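Side-chain contacts in transcriptional regulator, PadR family (Enterococcus faecalis, PDB 3HHH), which probably binds DNA through a winged helix-turn-helix domain and regulates transcription as a dimer: residues K34-D38 against Q39-E43; A86-A89 against D90-R94. All coordinates share one frame; numbering follows the deposited sequence.

Interaction 1 (K34-D38 against Q39-E43)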
loop_
_atom_site.group_PDB
_atom_site.type_symbol
_atom_site.label_atom_id
_atom_site.label_comp_id
_atom_site.label_asym_id
_atom_site.label_seq_id
_atom_site.Cartn_x
_atom_site.Cartn_y
_atom_site.Cartn_z
ATOM N N LYS B 34 9.135 10.100 14.168
ATOM C CA LYS B 34 9.964 9.336 15.103
ATOM C C LYS B 34 9.268 8.047 15.561
ATOM O O LYS B 34 9.913 7.004 15.703
ATOM C CB LYS B 34 10.330 10.196 16.321
ATOM C CG LYS B 34 11.560 9.704 17.076
ATOM C CD LYS B 34 11.457 9.964 18.572
ATOM C CE LYS B 34 12.690 9.462 19.306
ATOM N NZ LYS B 34 12.916 8.000 19.114
ATOM N N ILE B 35 7.958 8.132 15.798
ATOM C CA ILE B 35 7.142 6.964 16.137
ATOM C C ILE B 35 7.111 5.962 14.985
ATOM O O ILE B 35 7.327 4.770 15.195
ATOM C CB ILE B 35 5.693 7.363 16.489
ATOM C CG1 ILE B 35 5.652 8.072 17.843
ATOM C CG2 ILE B 35 4.787 6.135 16.519
ATOM C CD1 ILE B 35 4.306 8.674 18.178
ATOM N N LEU B 36 6.839 6.450 13.775
ATOM C CA LEU B 36 6.874 5.606 12.576
ATOM C C LEU B 36 8.233 4.923 12.421
ATOM O O LEU B 36 8.303 3.718 12.161
ATOM C CB LEU B 36 6.557 6.425 11.321
ATOM C CG LEU B 36 5.080 6.766 11.109
ATOM C CD1 LEU B 36 4.911 7.982 10.207
ATOM C CD2 LEU B 36 4.328 5.564 10.543
ATOM N N ASN B 37 9.305 5.695 12.593
ATOM C CA ASN B 37 10.667 5.166 12.498
ATOM C C ASN B 37 10.923 4.027 13.484
ATOM O O ASN B 37 11.577 3.045 13.135
ATOM C CB ASN B 37 11.708 6.275 12.724
ATOM C CG ASN B 37 11.727 7.304 11.606
ATOM O OD1 ASN B 37 11.079 7.134 10.573
ATOM N ND2 ASN B 37 12.467 8.384 11.815
ATOM N N ASP B 38 10.393 4.158 14.702
ATOM C CA ASP B 38 10.617 3.168 15.764
ATOM C C ASP B 38 9.739 1.917 15.654
ATOM O O ASP B 38 9.871 1.012 16.477
ATOM C CB ASP B 38 10.383 3.801 17.150
ATOM C CG ASP B 38 11.368 4.922 17.471
ATOM O OD1 ASP B 38 12.476 4.954 16.893
ATOM O OD2 ASP B 38 11.027 5.778 18.318
ATOM N N GLN B 39 8.850 1.859 14.659
ATOM C CA GLN B 39 7.826 0.798 14.592
ATOM C C GLN B 39 7.936 -0.404 13.614
ATOM O O GLN B 39 7.104 -1.302 13.717
ATOM C CB GLN B 39 6.446 1.453 14.415
ATOM C CG GLN B 39 5.912 2.092 15.682
ATOM C CD GLN B 39 5.674 1.086 16.781
ATOM O OE1 GLN B 39 4.987 0.084 16.583
ATOM N NE2 GLN B 39 6.249 1.342 17.952
ATOM N N GLY B 40 8.881 -0.476 12.673
ATOM C CA GLY B 40 9.833 0.564 12.315
ATOM C C GLY B 40 9.807 0.787 10.813
ATOM O O GLY B 40 10.347 -0.013 10.042
ATOM N N PHE B 41 9.146 1.867 10.401
ATOM C CA PHE B 41 9.190 2.334 9.024
ATOM C C PHE B 41 10.374 3.294 8.937
ATOM O O PHE B 41 10.216 4.515 8.962
ATOM C CB PHE B 41 7.868 3.004 8.639
ATOM C CG PHE B 41 6.664 2.132 8.867
ATOM C CD1 PHE B 41 5.963 2.190 10.066
ATOM C CD2 PHE B 41 6.241 1.236 7.891
ATOM C CE1 PHE B 41 4.857 1.376 10.288
ATOM C CE2 PHE B 41 5.134 0.419 8.101
ATOM C CZ PHE B 41 4.442 0.489 9.303
ATOM N N THR B 42 11.568 2.713 8.850
ATOM C CA THR B 42 12.821 3.448 9.049
ATOM C C THR B 42 13.204 4.362 7.885
ATOM O O THR B 42 13.913 5.351 8.089
ATOM C CB THR B 42 13.989 2.475 9.345
ATOM O OG1 THR B 42 13.702 1.739 10.541
ATOM C CG2 THR B 42 15.302 3.229 9.527
ATOM N N GLU B 43 12.734 4.053 6.677
ATOM C CA GLU B 43 13.072 4.865 5.503
ATOM C C GLU B 43 12.005 5.920 5.194
ATOM O O GLU B 43 11.843 6.327 4.044
ATOM C CB GLU B 43 13.323 3.971 4.286
ATOM C CG GLU B 43 14.277 2.809 4.571
ATOM C CD GLU B 43 15.206 2.476 3.410
ATOM O OE1 GLU B 43 14.964 2.941 2.273
ATOM O OE2 GLU B 43 16.191 1.740 3.646
#
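Leu-36 meets Phe-41 twice where helix 29-37 gives way to the following loop, once through its side chain and once through its carbonyl. Its CD2 methyl lies 3.8 Å from Phe-41 CD1, the two side chains crossing at a slant, while Leu-36 O comes up at the edge of the same ring, near its plane. Leu-36 O is gripped by two backbone donors arriving from opposite faces of its peptide plane: Phe-41 N at 2.7 Å and Gln-39 N at 3.2 Å, the latter well above the plane. On this buried side Leu-36 packs on Leu-14 and Ile-21 of helix 13-24, and Phe-41, its CG beside its own backbone N (chi1 -55°), on Leu-17. Gln-39, bent at chi2, folds back toward Ile-35 O and faces the second subunit, packing on its Met-105 and making a weak hydrogen bond through OE1 to its Lys-104. The solvent side is looser: Asp-38 OD2 takes Lys-34 NZ at 3.0 Å on the syn lone pair, a one-turn salt bridge between exposed residues. The 6→1 backbone bond from Phe-41 N to Leu-36 O closes the C-terminal end of helix 29-37 and begins the link to helix 46-58, consistent with the turn of a helix-turn-helix.

Interaction 2 (A86-A89 against D90-R94)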
loop_
_atom_site.group_PDB
_atom_site.type_symbol
_atom_site.label_atom_id
_atom_site.label_comp_id
_atom_site.label_asym_id
_atom_site.label_seq_id
_atom_site.Cartn_x
_atom_site.Cartn_y
_atom_site.Cartn_z
ATOM N N ALA B 86 -13.573 9.185 11.465
ATOM C CA ALA B 86 -14.349 8.403 10.499
ATOM C C ALA B 86 -13.474 7.812 9.388
ATOM O O ALA B 86 -13.622 6.639 9.036
ATOM C CB ALA B 86 -15.456 9.263 9.893
ATOM N N GLU B 87 -12.572 8.629 8.843
ATOM C CA GLU B 87 -11.639 8.191 7.802
ATOM C C GLU B 87 -10.713 7.084 8.317
ATOM O O GLU B 87 -10.431 6.122 7.604
ATOM C CB GLU B 87 -10.808 9.378 7.289
ATOM C CG GLU B 87 -10.041 9.116 5.982
ATOM C CD GLU B 87 -10.870 9.342 4.709
ATOM O OE1 GLU B 87 -12.101 9.583 4.808
ATOM O OE2 GLU B 87 -10.276 9.281 3.602
ATOM N N LEU B 88 -10.244 7.224 9.558
ATOM C CA LEU B 88 -9.369 6.225 10.175
ATOM C C LEU B 88 -10.112 4.895 10.370
ATOM O O LEU B 88 -9.595 3.832 10.025
ATOM C CB LEU B 88 -8.819 6.747 11.508
ATOM C CG LEU B 88 -7.930 5.816 12.339
ATOM C CD1 LEU B 88 -6.754 5.298 11.526
ATOM C CD2 LEU B 88 -7.441 6.535 13.592
ATOM N N ALA B 89 -11.327 4.962 10.907
ATOM C CA ALA B 89 -12.171 3.776 11.049
ATOM C C ALA B 89 -12.335 3.081 9.703
ATOM O O ALA B 89 -12.329 1.853 9.623
ATOM C CB ALA B 89 -13.534 4.152 11.617
ATOM N N ASP B 90 -12.475 3.879 8.650
ATOM C CA ASP B 90 -12.637 3.362 7.300
ATOM C C ASP B 90 -11.342 2.726 6.796
ATOM O O ASP B 90 -11.380 1.731 6.066
ATOM C CB ASP B 90 -13.074 4.483 6.354
ATOM C CG ASP B 90 -13.651 3.957 5.059
ATOM O OD1 ASP B 90 -14.712 3.296 5.101
ATOM O OD2 ASP B 90 -13.048 4.203 3.994
ATOM N N PHE B 91 -10.202 3.300 7.180
ATOM C CA PHE B 91 -8.902 2.768 6.771
ATOM C C PHE B 91 -8.667 1.371 7.332
ATOM O O PHE B 91 -8.272 0.465 6.598
ATOM C CB PHE B 91 -7.752 3.702 7.179
ATOM C CG PHE B 91 -6.407 3.022 7.224
ATOM C CD1 PHE B 91 -5.836 2.510 6.072
ATOM C CD2 PHE B 91 -5.718 2.884 8.430
ATOM C CE1 PHE B 91 -4.599 1.874 6.113
ATOM C CE2 PHE B 91 -4.481 2.251 8.479
ATOM C CZ PHE B 91 -3.921 1.749 7.319
ATOM N N TRP B 92 -8.903 1.195 8.629
ATOM C CA TRP B 92 -8.658 -0.097 9.271
ATOM C C TRP B 92 -9.538 -1.200 8.695
ATOM O O TRP B 92 -9.086 -2.331 8.531
ATOM C CB TRP B 92 -8.848 -0.007 10.786
ATOM C CG TRP B 92 -7.767 0.764 11.482
ATOM C CD1 TRP B 92 -7.927 1.857 12.283
ATOM C CD2 TRP B 92 -6.357 0.501 11.439
ATOM N NE1 TRP B 92 -6.707 2.290 12.745
ATOM C CE2 TRP B 92 -5.726 1.476 12.242
ATOM C CE3 TRP B 92 -5.567 -0.464 10.800
ATOM C CZ2 TRP B 92 -4.339 1.515 12.422
ATOM C CZ3 TRP B 92 -4.189 -0.422 10.977
ATOM C CH2 TRP B 92 -3.590 0.562 11.785
ATOM N N GLN B 93 -10.785 -0.866 8.380
ATOM C CA GLN B 93 -11.712 -1.826 7.786
ATOM C C GLN B 93 -11.250 -2.238 6.384
ATOM O O GLN B 93 -11.171 -3.433 6.078
ATOM C CB GLN B 93 -13.126 -1.242 7.733
ATOM C CG GLN B 93 -14.194 -2.257 7.374
ATOM C CD GLN B 93 -15.596 -1.692 7.463
ATOM O OE1 GLN B 93 -15.885 -0.826 8.294
ATOM N NE2 GLN B 93 -16.484 -2.186 6.602
ATOM N N ARG B 94 -10.944 -1.246 5.545
ATOM C CA ARG B 94 -10.376 -1.494 4.213
ATOM C C ARG B 94 -9.082 -2.292 4.297
ATOM O O ARG B 94 -8.864 -3.217 3.510
ATOM C CB ARG B 94 -10.104 -0.179 3.474
ATOM C CG ARG B 94 -11.312 0.392 2.745
ATOM C CD ARG B 94 -10.964 1.701 2.062
ATOM N NE ARG B 94 -10.729 2.775 3.022
ATOM C CZ ARG B 94 -10.428 4.032 2.697
ATOM N NH1 ARG B 94 -10.324 4.399 1.425
ATOM N NH2 ARG B 94 -10.236 4.934 3.654
#
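Leu-88 lies alongside the indole of Trp-92, one helical turn on, both side chains pointing the same way. Its CD1 methyl meets the pyrrole end of the ring obliquely, 3.7 Å from Trp-92 CD1. With CG anti to the backbone N (chi1 177°), the same methyl also reaches the edge of Phe-91, where Leu-88 CD1 and Phe-91 CD2 are 4.1 Å apart. Phe-91 in turn places CE2 over one face of the Trp-92 ring, toward its rim. Leu-88 and Trp-92 pack on helix 13-24, both on Ala-20 and Leu-88 also on Gln-23; Trp-92 touches Lys-106 of the second subunit as well. Beneath run the i to i+4 backbone bonds of the helix, including Trp-92 N to Leu-88 O at 3.1 Å. Another side of the helix is charged. Arg-94, bent at chi3 (-70°), folds back so that NE forms a salt bridge with Asp-90 OD2 at 2.9 Å and a longer bond to Asp-90 O at 3.3 Å. This carbonyl lies in the guanidinium plane, yet NE stands above the plane of the carbonyl, opposite the face used by Arg-94 N. Glu-87 OE1 and Asp-90 OD2 are 5.5 Å apart, a nearness the arginine charge may ease. The helix thus pairs an apolar side packed largely on helix 13-24 with a charged side, its arginine steered by Asp-90, that meets Lys-5 and Gln-6 of the second subunit.

Overall arrangement
Both contacts are local and partly buried. Their centres lie 21 Å apart on opposite sides of the chain's centre, and the two do not touch. They share helix 13-24, which receives apolar side chains of each: interaction 1 from helix 29-37 and its loop, interaction 2 from helix 82-106. Each has an acid-base pair four residues apart, exposed in interaction 1, partly exposed in interaction 2. Each also has a carbonyl with two donors, both backbone N-H groups of the departing loop in interaction 1, one backbone and one guanidinium in interaction 2. Interaction 1 meets Gln-101, Lys-104 and Met-105 of the second subunit, interaction 2 its Lys-5, Gln-6 and Lys-106, consistent with a dimer in which helix 82-106 takes part.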